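Local coordinates for protein VirX1 (Cyanophage Syn10, PDB 6QGM) that iodinates diverse substrates as a marine viral halogenase, and probably depends on flavin as do the tryptophan halogenases of its family, at residues B[116-121]-B[470-475]; B[110-115]-B[453-458]; B[27-32]-B[372-377]; B[15-20]-B[34-39]. All blocks are in the same frame, centred on the assembly; numbering follows the deposited sequence.

Contact 1: B[116-121]-B[470-475]; sequences KLANKY and GLRPQS
Helix 113-120 passes the loop 470-475 with Lys-116 CA 7.2 Å from Gln-474 CA. The loop begins at Gly-470, where a Schellman motif with positive phi ends helix 462-468, and it leads into helix 477-484. In this tryptophan halogenase-type chain, one flank of helix 113-120 packs on this interhelical loop. Asn-119 is the main polar residue of the contact, and its amide works in both directions. Asn-119 ND2 donates to Gln-474 O at 2.7 Å. This donor stands above the carbonyl plane, 44° out of it. Asn-119 OD1 accepts a weak bond from Arg-472 NE at 2.9 Å, with the amide and guanidinium planes 78° apart. The arginine is held more firmly by its own loop. Arg-472 NH2 donates almost straight to Ser-475 O at 2.8 Å, on a lone pair and in the guanidinium plane. A bend at chi3 (-50°) turns the guanidinium toward that oxygen, while Arg-472 CD stays 3.7 Å from Ala-118 CB. The loop also meets the second subunit: Gln-375 OE1 of that subunit accepts from Arg-472 N, and its Tyr-371 O is hydrogen-bonded to Ser-475 OG. Lys-116 and Gln-474 touch without sharing a polar bond. Lys-116 NZ makes a salt bridge with Asp-491, and Gln-474 OE1 is hydrogen-bonded to Ser-480 OG. Their closest approach is Lys-116 CG to Gln-474 OE1, 3.9 Å.

Contact 2: B[110-115]-B[453-458]; sequences GINTWG and NTWHIN
Thr-454 OG1 is gripped by two groups. It accepts from Asn-112 ND2 at 3.0 Å and donates to Trp-455 O of its own segment at 2.8 Å. The first bond is nearly straight, and OG1 lies in the plane of the Asn-112 amide. The second reaches a lone pair of the carbonyl. With OG1 anti to the backbone N of Thr-454 (chi1 -167°), the hydroxyl lies beside the carbonyl carbon, where it can serve both partners. The other end of the same amide is also used. Asn-112 OD1 accepts from Trp-455 N at 2.9 Å, with the donor tilted 17° from the carbonyl plane. Two bonds thus fix the rotation of the Asn-112 amide.

Ile-111 packs beside this polar pair. Its CG2 branch lies 4.0 Å from Trp-455 CB, and the two side chains cross at about a right angle. Its other branch follows the chain onward, with CD1 3.6 Å from His-456 O. The indole of Trp-455 points back to the helix start, where its CH2 comes 4.4 Å from Trp-114 CZ3. The two rings meet obliquely. Close by, Gly-110 O accepts from both Thr-113 N and Thr-113 OG1, which ties Gly-110 to Thr-113.

Trp-114 is held by Thr-129 through NE1 and packs edge-to-face with Phe-130. Trp-455 also packs on Ser-463, Ile-466 and Ala-467 of helix 462-468. The contact thus joins the start of helix 113-120 to the loop between helices 441-451 and 462-468.

Contact 3: B[27-32]-B[372-377]; sequences CPQLEI and LINQRD
Ile-373, at the end of helix 360-373, packs on Cys-27 and Leu-30 of a type I beta turn. That turn links helix 14-26 to strand 31-36 in a beta-alpha-beta unit of the Rossmann-like part of the chain. The tight part of the contact is apolar and buried. Ile-373 CG2 lies 3.8 Å from Cys-27 SG, and Ile-373 CD1 lies 4.0 Å from Leu-30 CD1. The leucine and isoleucine side chains cross at about a right angle. A chi1 of -72° on Ile-373 brings both of its branches round to face the turn. Asn-374 borders this cluster. Its ND2 is bonded to Leu-26 O, just before the turn, while OD1 comes 3.2 Å from Cys-27 SG.

The outer side is looser, and no clear hydrogen bond crosses it. Gln-29 bends at chi2 (-89°) and carries its amide over to Ile-373, with NE2 3.5 Å from Ile-373 CG2. Its amide plane is 33° from that of Asn-374. Asp-377 is exposed and slides past Gln-29 in the opposite direction. Behind this face, Arg-376 NH1 donates to Tyr-409 O and His-469 O of the third subunit, so the segment after the helix also serves the trimer interface. On the exposed side, Asp-377 OD1 meets the aliphatic Gln-29 CG at 3.5 Å.

Contact 4: B[15-20]-B[34-39]; sequences SGWMTA and LIEDPN
The indole of Trp-17 is met over a face by Leu-34 and at its edge by Glu-36. These residues join helix 14-26 to strand 31-36 within a beta-alpha-beta unit of Rossmann type. Helix 15-20 and strand 34-36 run nearly antiparallel, with their axes 9.7 Å apart at 165°. Leu-34 CD1 makes a CH-pi contact with the six-membered ring, 3.8 Å from its centroid and 10° off the normal. CD1 sits between the ring face and the helix backbone, and CD2 stays over the ring, nearest Trp-17 CZ2. Leu-34 CD1 also reaches Ala-20 CB at 3.9 Å and packs on the backbone of Gly-16. Gly-16 is probably the last glycine of a GxGxxG pattern, as in dinucleotide-binding folds.

Glu-36 comes at the ring from its edge, with its carboxylate plane 75° from the ring plane. Its OE2 makes a weak hydrogen bond to His-188. That histidine packs edge-to-face with Trp-17. The indole N-H is satisfied within the contact: Trp-17 NE1 donates to Glu-36 OE1 at 3.3 Å, nearly along the C-O axis.

The four contacts form two pairs in separate regions of the folded chain. Contacts 3 and 4 share strand 31-36, and their centres are 19 Å apart in the Rossmann-like region. Contacts 1 and 2 share helix 113-120, with centres 10 Å apart, and Pro-473 of contact 1 packs on Trp-455 of contact 2. Contacts 1 and 3 are about 53 Å apart, centre to centre. Along the chain contact 4 closes before contacts 1 and 2 open, whereas contact 3 spans their first segments. Between subunits, the loop of contact 1 meets the segment after helix 360-373 of another copy, so both regions take part in the trimer.

Contact 1: B[116-121]-B[470-475]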
loop_
_atom_site.group_PDB
_atom_site.type_symbol
_atom_site.label_atom_id
_atom_site.label_comp_id
_atom_site.label_asym_id
_atom_site.label_seq_id
_atom_site.Cartn_x
_atom_site.Cartn_y
_atom_site.Cartn_z
ATOM N N LYS B 116 -13.749 -25.869 0.586
ATOM C CA LYS B 116 -14.753 -26.515 -0.296
ATOM C C LYS B 116 -15.004 -27.950 0.188
ATOM O O LYS B 116 -16.190 -28.339 0.255
ATOM C CB LYS B 116 -14.324 -26.456 -1.762
ATOM C CG LYS B 116 -14.313 -25.049 -2.342
ATOM C CD LYS B 116 -14.039 -24.962 -3.826
ATOM C CE LYS B 116 -15.098 -25.620 -4.686
ATOM N NZ LYS B 116 -15.182 -24.988 -6.026
ATOM N N LEU B 117 -13.942 -28.685 0.551
ATOM C CA LEU B 117 -14.042 -30.055 1.128
ATOM C C LEU B 117 -14.925 -30.016 2.385
ATOM O O LEU B 117 -15.823 -30.883 2.509
ATOM C CB LEU B 117 -12.645 -30.598 1.460
ATOM C CG LEU B 117 -11.807 -31.041 0.263
ATOM C CD1 LEU B 117 -10.403 -31.445 0.683
ATOM C CD2 LEU B 117 -12.479 -32.195 -0.443
ATOM N N ALA B 118 -14.668 -29.050 3.274
ATOM C CA ALA B 118 -15.404 -28.836 4.543
ATOM C C ALA B 118 -16.901 -28.623 4.262
ATOM O O ALA B 118 -17.717 -29.177 5.025
ATOM C CB ALA B 118 -14.813 -27.677 5.297
ATOM N N ASN B 119 -17.256 -27.889 3.198
ATOM C CA ASN B 119 -18.670 -27.594 2.829
ATOM C C ASN B 119 -19.322 -28.853 2.258
ATOM O O ASN B 119 -20.448 -29.178 2.669
ATOM C CB ASN B 119 -18.778 -26.418 1.853
ATOM C CG ASN B 119 -18.712 -25.065 2.540
ATOM O OD1 ASN B 119 -19.092 -24.933 3.709
ATOM N ND2 ASN B 119 -18.238 -24.053 1.819
ATOM N N LYS B 120 -18.629 -29.537 1.343
ATOM C CA LYS B 120 -19.150 -30.715 0.609
ATOM C C LYS B 120 -19.229 -31.927 1.536
ATOM O O LYS B 120 -20.208 -32.665 1.432
ATOM C CB LYS B 120 -18.246 -31.013 -0.579
ATOM C CG LYS B 120 -18.247 -29.957 -1.674
ATOM C CD LYS B 120 -17.426 -30.418 -2.878
ATOM C CE LYS B 120 -17.971 -29.891 -4.182
ATOM N NZ LYS B 120 -17.685 -28.450 -4.280
ATOM N N TYR B 121 -18.230 -32.135 2.398
ATOM C CA TYR B 121 -18.062 -33.378 3.199
ATOM C C TYR B 121 -17.792 -33.029 4.661
ATOM O O TYR B 121 -16.735 -33.344 5.195
ATOM C CB TYR B 121 -16.946 -34.224 2.581
ATOM C CG TYR B 121 -17.024 -34.363 1.081
ATOM C CD1 TYR B 121 -18.069 -35.036 0.470
ATOM C CD2 TYR B 121 -16.041 -33.826 0.270
ATOM C CE1 TYR B 121 -18.136 -35.173 -0.908
ATOM C CE2 TYR B 121 -16.090 -33.948 -1.110
ATOM C CZ TYR B 121 -17.142 -34.626 -1.705
ATOM O OH TYR B 121 -17.158 -34.760 -3.063
ATOM N N GLY B 470 -13.609 -22.409 13.118
ATOM C CA GLY B 470 -14.710 -22.960 12.304
ATOM C C GLY B 470 -15.125 -22.038 11.173
ATOM O O GLY B 470 -16.265 -22.130 10.740
ATOM N N LEU B 471 -14.220 -21.207 10.679
ATOM C CA LEU B 471 -14.483 -20.338 9.500
ATOM C C LEU B 471 -13.894 -20.979 8.234
ATOM O O LEU B 471 -12.941 -21.728 8.337
ATOM C CB LEU B 471 -13.893 -18.948 9.770
ATOM C CG LEU B 471 -14.473 -18.195 10.961
ATOM C CD1 LEU B 471 -13.492 -17.164 11.489
ATOM C CD2 LEU B 471 -15.778 -17.537 10.596
ATOM N N ARG B 472 -14.495 -20.675 7.089
ATOM C CA ARG B 472 -14.148 -21.161 5.726
ATOM C C ARG B 472 -14.120 -19.988 4.753
ATOM O O ARG B 472 -14.881 -19.043 4.919
ATOM C CB ARG B 472 -15.207 -22.172 5.286
ATOM C CG ARG B 472 -15.173 -23.466 6.086
ATOM C CD ARG B 472 -16.352 -24.366 5.766
ATOM N NE ARG B 472 -17.614 -23.661 5.837
ATOM C CZ ARG B 472 -18.161 -23.194 6.954
ATOM N NH1 ARG B 472 -17.549 -23.337 8.114
ATOM N NH2 ARG B 472 -19.320 -22.564 6.913
ATOM N N PRO B 473 -13.265 -19.997 3.713
ATOM C CA PRO B 473 -13.199 -18.885 2.760
ATOM C C PRO B 473 -14.532 -18.657 2.037
ATOM O O PRO B 473 -14.929 -17.507 1.901
ATOM C CB PRO B 473 -12.082 -19.247 1.764
ATOM C CG PRO B 473 -11.814 -20.727 1.990
ATOM C CD PRO B 473 -12.311 -21.065 3.391
ATOM N N GLN B 474 -15.183 -19.741 1.614
ATOM C CA GLN B 474 -16.591 -19.737 1.144
ATOM C C GLN B 474 -17.410 -20.510 2.168
ATOM O O GLN B 474 -17.094 -21.685 2.408
ATOM C CB GLN B 474 -16.696 -20.346 -0.250
ATOM C CG GLN B 474 -16.028 -19.490 -1.329
ATOM C CD GLN B 474 -15.230 -20.305 -2.330
ATOM O OE1 GLN B 474 -15.653 -21.393 -2.736
ATOM N NE2 GLN B 474 -14.040 -19.806 -2.665
ATOM N N SER B 475 -18.390 -19.848 2.791
ATOM C CA SER B 475 -19.110 -20.352 3.990
ATOM C C SER B 475 -20.140 -21.412 3.578
ATOM O O SER B 475 -20.509 -22.208 4.446
ATOM C CB SER B 475 -19.732 -19.225 4.783
ATOM O OG SER B 475 -20.562 -18.399 3.987
#

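Contact 2: B[110-115]-B[453-458]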
loop_
_atom_site.group_PDB
_atom_site.type_symbol
_atom_site.label_atom_id
_atom_site.label_comp_id
_atom_site.label_asym_id
_atom_site.label_seq_id
_atom_site.Cartn_x
_atom_site.Cartn_y
_atom_site.Cartn_z
ATOM N N GLY B 110 -6.631 -23.468 -5.176
ATOM C CA GLY B 110 -5.458 -23.275 -4.305
ATOM C C GLY B 110 -5.809 -23.493 -2.838
ATOM O O GLY B 110 -6.389 -24.549 -2.530
ATOM N N ILE B 111 -5.497 -22.523 -1.967
ATOM C CA ILE B 111 -5.685 -22.554 -0.478
ATOM C C ILE B 111 -7.156 -22.777 -0.084
ATOM O O ILE B 111 -7.406 -23.253 1.058
ATOM C CB ILE B 111 -5.116 -21.275 0.156
ATOM C CG1 ILE B 111 -5.137 -21.331 1.687
ATOM C CG2 ILE B 111 -5.831 -20.041 -0.357
ATOM C CD1 ILE B 111 -4.259 -20.290 2.372
ATOM N N ASN B 112 -8.098 -22.423 -0.971
ATOM C CA ASN B 112 -9.568 -22.506 -0.744
ATOM C C ASN B 112 -10.072 -23.954 -0.888
ATOM O O ASN B 112 -11.283 -24.180 -0.651
ATOM C CB ASN B 112 -10.343 -21.564 -1.671
ATOM C CG ASN B 112 -9.911 -20.111 -1.529
ATOM O OD1 ASN B 112 -9.433 -19.696 -0.475
ATOM N ND2 ASN B 112 -10.041 -19.317 -2.573
ATOM N N THR B 113 -9.200 -24.895 -1.273
ATOM C CA THR B 113 -9.558 -26.323 -1.486
ATOM C C THR B 113 -10.121 -26.893 -0.179
ATOM O O THR B 113 -11.234 -27.466 -0.214
ATOM C CB THR B 113 -8.370 -27.141 -2.024
ATOM O OG1 THR B 113 -7.950 -26.616 -3.286
ATOM C CG2 THR B 113 -8.670 -28.618 -2.202
ATOM N N TRP B 114 -9.409 -26.740 0.939
ATOM C CA TRP B 114 -9.846 -27.357 2.221
ATOM C C TRP B 114 -11.275 -26.915 2.567
ATOM O O TRP B 114 -12.090 -27.777 2.944
ATOM C CB TRP B 114 -8.887 -27.075 3.380
ATOM C CG TRP B 114 -9.448 -27.681 4.625
ATOM C CD1 TRP B 114 -9.409 -28.991 5.003
ATOM C CD2 TRP B 114 -10.287 -27.014 5.573
ATOM N NE1 TRP B 114 -10.111 -29.172 6.157
ATOM C CE2 TRP B 114 -10.670 -27.976 6.528
ATOM C CE3 TRP B 114 -10.737 -25.699 5.713
ATOM C CZ2 TRP B 114 -11.459 -27.649 7.631
ATOM C CZ3 TRP B 114 -11.533 -25.381 6.785
ATOM C CH2 TRP B 114 -11.873 -26.342 7.736
ATOM N N GLY B 115 -11.550 -25.613 2.469
ATOM C CA GLY B 115 -12.872 -25.017 2.735
ATOM C C GLY B 115 -13.974 -25.646 1.891
ATOM O O GLY B 115 -15.045 -25.913 2.458
ATOM N N ASN B 453 -14.334 -13.613 -0.730
ATOM C CA ASN B 453 -14.685 -15.025 -0.400
ATOM C C ASN B 453 -13.476 -15.941 -0.636
ATOM O O ASN B 453 -13.647 -17.040 -1.201
ATOM C CB ASN B 453 -15.935 -15.485 -1.160
ATOM C CG ASN B 453 -17.172 -14.671 -0.812
ATOM O OD1 ASN B 453 -18.149 -14.639 -1.558
ATOM N ND2 ASN B 453 -17.166 -14.027 0.338
ATOM N N THR B 454 -12.297 -15.538 -0.161
ATOM C CA THR B 454 -11.015 -16.222 -0.457
ATOM C C THR B 454 -10.078 -16.122 0.747
ATOM O O THR B 454 -10.142 -15.107 1.472
ATOM C CB THR B 454 -10.331 -15.619 -1.695
ATOM O OG1 THR B 454 -9.277 -16.486 -2.116
ATOM C CG2 THR B 454 -9.737 -14.252 -1.443
ATOM N N TRP B 455 -9.221 -17.131 0.912
ATOM C CA TRP B 455 -7.984 -17.043 1.719
ATOM C C TRP B 455 -6.804 -16.794 0.783
ATOM O O TRP B 455 -7.003 -16.735 -0.433
ATOM C CB TRP B 455 -7.804 -18.289 2.588
ATOM C CG TRP B 455 -8.799 -18.404 3.698
ATOM C CD1 TRP B 455 -9.727 -17.477 4.073
ATOM C CD2 TRP B 455 -8.971 -19.519 4.588
ATOM N NE1 TRP B 455 -10.480 -17.953 5.112
ATOM C CE2 TRP B 455 -10.040 -19.201 5.448
ATOM C CE3 TRP B 455 -8.350 -20.761 4.723
ATOM C CZ2 TRP B 455 -10.488 -20.069 6.442
ATOM C CZ3 TRP B 455 -8.810 -21.625 5.691
ATOM C CH2 TRP B 455 -9.845 -21.278 6.559
ATOM N N HIS B 456 -5.626 -16.628 1.356
ATOM C CA HIS B 456 -4.370 -16.266 0.666
ATOM C C HIS B 456 -3.223 -16.773 1.544
ATOM O O HIS B 456 -3.411 -16.800 2.793
ATOM C CB HIS B 456 -4.316 -14.755 0.445
ATOM C CG HIS B 456 -3.433 -14.340 -0.682
ATOM N ND1 HIS B 456 -2.075 -14.604 -0.695
ATOM C CD2 HIS B 456 -3.714 -13.695 -1.838
ATOM C CE1 HIS B 456 -1.560 -14.149 -1.820
ATOM N NE2 HIS B 456 -2.546 -13.562 -2.530
ATOM N N ILE B 457 -2.109 -17.198 0.929
ATOM C CA ILE B 457 -0.887 -17.634 1.668
ATOM C C ILE B 457 -0.338 -16.432 2.452
ATOM O O ILE B 457 0.383 -16.661 3.421
ATOM C CB ILE B 457 0.163 -18.266 0.731
ATOM C CG1 ILE B 457 0.310 -17.487 -0.579
ATOM C CG2 ILE B 457 -0.143 -19.737 0.491
ATOM C CD1 ILE B 457 1.551 -17.810 -1.340
ATOM N N ASN B 458 -0.707 -15.203 2.077
ATOM C CA ASN B 458 -0.375 -13.950 2.813
ATOM C C ASN B 458 -0.971 -13.921 4.229
ATOM O O ASN B 458 -0.636 -12.968 4.958
ATOM C CB ASN B 458 -0.899 -12.708 2.097
ATOM C CG ASN B 458 -0.178 -12.439 0.802
ATOM O OD1 ASN B 458 0.908 -12.966 0.569
ATOM N ND2 ASN B 458 -0.783 -11.622 -0.040
#

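Contact 3: B[27-32]-B[372-377]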
loop_
_atom_site.group_PDB
_atom_site.type_symbol
_atom_site.label_atom_id
_atom_site.label_comp_id
_atom_site.label_asym_id
_atom_site.label_seq_id
_atom_site.Cartn_x
_atom_site.Cartn_y
_atom_site.Cartn_z
ATOM N N CYS B 27 30.054 -9.890 17.678
ATOM C CA CYS B 27 30.623 -8.512 17.733
ATOM C C CYS B 27 31.897 -8.531 18.573
ATOM O O CYS B 27 31.988 -7.860 19.605
ATOM C CB CYS B 27 29.608 -7.512 18.283
ATOM S SG CYS B 27 28.020 -7.519 17.390
ATOM N N PRO B 28 32.932 -9.279 18.121
ATOM C CA PRO B 28 34.159 -9.469 18.905
ATOM C C PRO B 28 34.892 -8.158 19.230
ATOM O O PRO B 28 35.619 -8.137 20.193
ATOM C CB PRO B 28 35.051 -10.334 18.005
ATOM C CG PRO B 28 34.100 -10.953 17.004
ATOM C CD PRO B 28 33.003 -9.933 16.806
ATOM N N GLN B 29 34.691 -7.114 18.419
ATOM C CA GLN B 29 35.295 -5.760 18.603
ATOM C C GLN B 29 34.812 -5.135 19.926
ATOM O O GLN B 29 35.535 -4.269 20.449
ATOM C CB GLN B 29 35.012 -4.854 17.391
ATOM C CG GLN B 29 33.602 -4.274 17.295
ATOM C CD GLN B 29 32.610 -5.141 16.547
ATOM O OE1 GLN B 29 32.683 -6.374 16.567
ATOM N NE2 GLN B 29 31.647 -4.500 15.887
ATOM N N LEU B 30 33.645 -5.540 20.451
ATOM C CA LEU B 30 33.035 -4.939 21.672
ATOM C C LEU B 30 33.743 -5.442 22.935
ATOM O O LEU B 30 34.039 -6.649 23.014
ATOM C CB LEU B 30 31.550 -5.301 21.760
ATOM C CG LEU B 30 30.637 -4.695 20.698
ATOM C CD1 LEU B 30 29.192 -5.085 20.982
ATOM C CD2 LEU B 30 30.784 -3.170 20.645
ATOM N N GLU B 31 33.970 -4.530 23.878
ATOM C CA GLU B 31 34.183 -4.809 25.321
ATOM C C GLU B 31 32.792 -4.927 25.948
ATOM O O GLU B 31 31.990 -3.989 25.765
ATOM C CB GLU B 31 34.969 -3.677 25.995
ATOM C CG GLU B 31 36.102 -3.105 25.158
ATOM C CD GLU B 31 36.625 -1.775 25.673
ATOM O OE1 GLU B 31 35.823 -0.836 25.816
ATOM O OE2 GLU B 31 37.837 -1.683 25.947
ATOM N N ILE B 32 32.495 -6.034 26.636
ATOM C CA ILE B 32 31.140 -6.310 27.199
ATOM C C ILE B 32 31.249 -6.595 28.696
ATOM O O ILE B 32 32.135 -7.387 29.086
ATOM C CB ILE B 32 30.467 -7.480 26.457
ATOM C CG1 ILE B 32 30.459 -7.253 24.942
ATOM C CG2 ILE B 32 29.065 -7.729 27.009
ATOM C CD1 ILE B 32 30.166 -8.503 24.158
ATOM N N LEU B 372 23.262 -3.733 13.372
ATOM C CA LEU B 372 23.715 -2.316 13.330
ATOM C C LEU B 372 25.175 -2.196 13.791
ATOM O O LEU B 372 25.926 -1.397 13.201
ATOM C CB LEU B 372 22.778 -1.472 14.205
ATOM C CG LEU B 372 21.378 -1.238 13.640
ATOM C CD1 LEU B 372 20.586 -0.330 14.546
ATOM C CD2 LEU B 372 21.431 -0.642 12.241
ATOM N N ILE B 373 25.571 -2.925 14.828
ATOM C CA ILE B 373 26.947 -2.818 15.401
ATOM C C ILE B 373 27.968 -3.380 14.394
ATOM O O ILE B 373 29.066 -2.805 14.319
ATOM C CB ILE B 373 26.997 -3.497 16.786
ATOM C CG1 ILE B 373 26.246 -2.646 17.818
ATOM C CG2 ILE B 373 28.431 -3.779 17.201
ATOM C CD1 ILE B 373 26.135 -3.280 19.190
ATOM N N ASN B 374 27.615 -4.420 13.626
ATOM C CA ASN B 374 28.527 -5.053 12.631
ATOM C C ASN B 374 28.503 -4.296 11.302
ATOM O O ASN B 374 29.281 -4.651 10.407
ATOM C CB ASN B 374 28.203 -6.530 12.396
ATOM C CG ASN B 374 28.533 -7.368 13.606
ATOM O OD1 ASN B 374 29.246 -6.911 14.501
ATOM N ND2 ASN B 374 27.997 -8.573 13.653
ATOM N N GLN B 375 27.690 -3.250 11.197
ATOM C CA GLN B 375 27.539 -2.451 9.959
ATOM C C GLN B 375 28.826 -1.636 9.737
ATOM O O GLN B 375 29.487 -1.883 8.724
ATOM C CB GLN B 375 26.236 -1.656 10.086
ATOM C CG GLN B 375 25.667 -1.170 8.770
ATOM C CD GLN B 375 25.150 -2.254 7.854
ATOM O OE1 GLN B 375 25.815 -2.610 6.890
ATOM N NE2 GLN B 375 23.953 -2.761 8.108
ATOM N N ARG B 376 29.201 -0.725 10.646
ATOM C CA ARG B 376 30.429 0.117 10.497
ATOM C C ARG B 376 31.201 0.181 11.818
ATOM O O ARG B 376 31.401 1.269 12.366
ATOM C CB ARG B 376 30.072 1.506 9.958
ATOM C CG ARG B 376 29.384 1.478 8.600
ATOM C CD ARG B 376 28.924 2.826 8.129
ATOM N NE ARG B 376 27.697 3.280 8.775
ATOM C CZ ARG B 376 27.087 4.415 8.476
ATOM N NH1 ARG B 376 27.549 5.203 7.510
ATOM N NH2 ARG B 376 25.984 4.746 9.125
ATOM N N ASP B 377 31.620 -0.991 12.296
ATOM C CA ASP B 377 32.522 -1.189 13.463
ATOM C C ASP B 377 31.949 -0.506 14.702
ATOM O O ASP B 377 32.731 0.020 15.474
ATOM C CB ASP B 377 33.927 -0.696 13.111
ATOM C CG ASP B 377 34.975 -1.022 14.152
ATOM O OD1 ASP B 377 34.821 -2.054 14.826
ATOM O OD2 ASP B 377 35.928 -0.229 14.282
#

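Contact 4: B[15-20]-B[34-39]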
loop_
_atom_site.group_PDB
_atom_site.type_symbol
_atom_site.label_atom_id
_atom_site.label_comp_id
_atom_site.label_asym_id
_atom_site.label_seq_id
_atom_site.Cartn_x
_atom_site.Cartn_y
_atom_site.Cartn_z
ATOM N N SER B 15 17.469 -13.098 28.812
ATOM C CA SER B 15 17.672 -11.848 28.039
ATOM C C SER B 15 19.101 -11.332 28.213
ATOM O O SER B 15 19.741 -11.000 27.200
ATOM C CB SER B 15 16.649 -10.808 28.403
ATOM O OG SER B 15 15.429 -11.018 27.692
ATOM N N GLY B 16 19.590 -11.264 29.448
ATOM C CA GLY B 16 20.921 -10.731 29.751
ATOM C C GLY B 16 21.993 -11.549 29.071
ATOM O O GLY B 16 22.835 -10.969 28.358
ATOM N N TRP B 17 21.963 -12.867 29.273
ATOM C CA TRP B 17 23.022 -13.789 28.802
ATOM C C TRP B 17 22.863 -14.078 27.310
ATOM O O TRP B 17 23.888 -14.289 26.646
ATOM C CB TRP B 17 23.005 -15.051 29.652
ATOM C CG TRP B 17 23.504 -14.773 31.030
ATOM C CD1 TRP B 17 22.819 -14.869 32.198
ATOM C CD2 TRP B 17 24.811 -14.288 31.362
ATOM N NE1 TRP B 17 23.626 -14.514 33.242
ATOM C CE2 TRP B 17 24.848 -14.141 32.760
ATOM C CE3 TRP B 17 25.953 -13.976 30.614
ATOM C CZ2 TRP B 17 25.980 -13.680 33.422
ATOM C CZ3 TRP B 17 27.076 -13.528 31.272
ATOM C CH2 TRP B 17 27.085 -13.380 32.657
ATOM N N MET B 18 21.636 -14.074 26.797
ATOM C CA MET B 18 21.364 -14.182 25.346
ATOM C C MET B 18 22.038 -13.001 24.640
ATOM O O MET B 18 22.711 -13.235 23.619
ATOM C CB MET B 18 19.858 -14.229 25.061
ATOM C CG MET B 18 19.265 -15.576 25.329
ATOM S SD MET B 18 17.466 -15.616 25.133
ATOM C CE MET B 18 17.304 -15.382 23.366
ATOM N N THR B 19 21.915 -11.800 25.203
ATOM C CA THR B 19 22.530 -10.547 24.683
ATOM C C THR B 19 24.061 -10.645 24.822
ATOM O O THR B 19 24.767 -10.425 23.815
ATOM C CB THR B 19 21.943 -9.315 25.389
ATOM O OG1 THR B 19 20.522 -9.380 25.296
ATOM C CG2 THR B 19 22.423 -8.015 24.794
ATOM N N ALA B 20 24.560 -10.989 26.009
ATOM C CA ALA B 20 26.013 -11.110 26.284
ATOM C C ALA B 20 26.656 -12.111 25.310
ATOM O O ALA B 20 27.682 -11.759 24.708
ATOM C CB ALA B 20 26.253 -11.502 27.724
ATOM N N LEU B 34 28.367 -7.586 32.004
ATOM C CA LEU B 34 26.978 -7.885 32.443
ATOM C C LEU B 34 26.868 -7.717 33.957
ATOM O O LEU B 34 27.596 -8.418 34.688
ATOM C CB LEU B 34 26.567 -9.297 32.022
ATOM C CG LEU B 34 25.080 -9.594 32.207
ATOM C CD1 LEU B 34 24.551 -10.457 31.087
ATOM C CD2 LEU B 34 24.798 -10.220 33.565
ATOM N N ILE B 35 25.970 -6.825 34.384
ATOM C CA ILE B 35 25.684 -6.507 35.811
ATOM C C ILE B 35 24.455 -7.316 36.227
ATOM O O ILE B 35 23.381 -7.152 35.601
ATOM C CB ILE B 35 25.482 -4.992 35.989
ATOM C CG1 ILE B 35 26.759 -4.214 35.652
ATOM C CG2 ILE B 35 24.978 -4.676 37.380
ATOM C CD1 ILE B 35 26.508 -2.847 35.081
ATOM N N GLU B 36 24.629 -8.160 37.241
ATOM C CA GLU B 36 23.607 -9.116 37.733
ATOM C C GLU B 36 23.586 -8.972 39.256
ATOM O O GLU B 36 24.674 -8.839 39.835
ATOM C CB GLU B 36 23.968 -10.496 37.179
ATOM C CG GLU B 36 23.401 -11.681 37.934
ATOM C CD GLU B 36 23.954 -13.004 37.425
ATOM O OE1 GLU B 36 23.561 -13.414 36.324
ATOM O OE2 GLU B 36 24.797 -13.631 38.126
ATOM N N ASP B 37 22.398 -8.899 39.865
ATOM C CA ASP B 37 22.200 -8.781 41.336
ATOM C C ASP B 37 22.183 -10.191 41.919
ATOM O O ASP B 37 21.258 -10.955 41.644
ATOM C CB ASP B 37 20.903 -8.041 41.659
ATOM C CG ASP B 37 20.694 -7.732 43.133
ATOM O OD1 ASP B 37 21.126 -8.556 43.983
ATOM O OD2 ASP B 37 20.096 -6.656 43.418
ATOM N N PRO B 38 23.197 -10.581 42.716
ATOM C CA PRO B 38 23.211 -11.910 43.325
ATOM C C PRO B 38 21.919 -12.222 44.112
ATOM O O PRO B 38 21.467 -13.340 44.071
ATOM C CB PRO B 38 24.429 -11.886 44.264
ATOM C CG PRO B 38 25.310 -10.755 43.759
ATOM C CD PRO B 38 24.402 -9.794 43.020
ATOM N N ASN B 39 21.370 -11.220 44.814
ATOM C CA ASN B 39 20.396 -11.382 45.922
ATOM C C ASN B 39 18.966 -11.426 45.368
ATOM O O ASN B 39 18.079 -10.815 46.008
ATOM C CB ASN B 39 20.522 -10.247 46.950
ATOM C CG ASN B 39 21.878 -10.147 47.623
ATOM O OD1 ASN B 39 22.909 -10.034 46.962
ATOM N ND2 ASN B 39 21.891 -10.123 48.955
#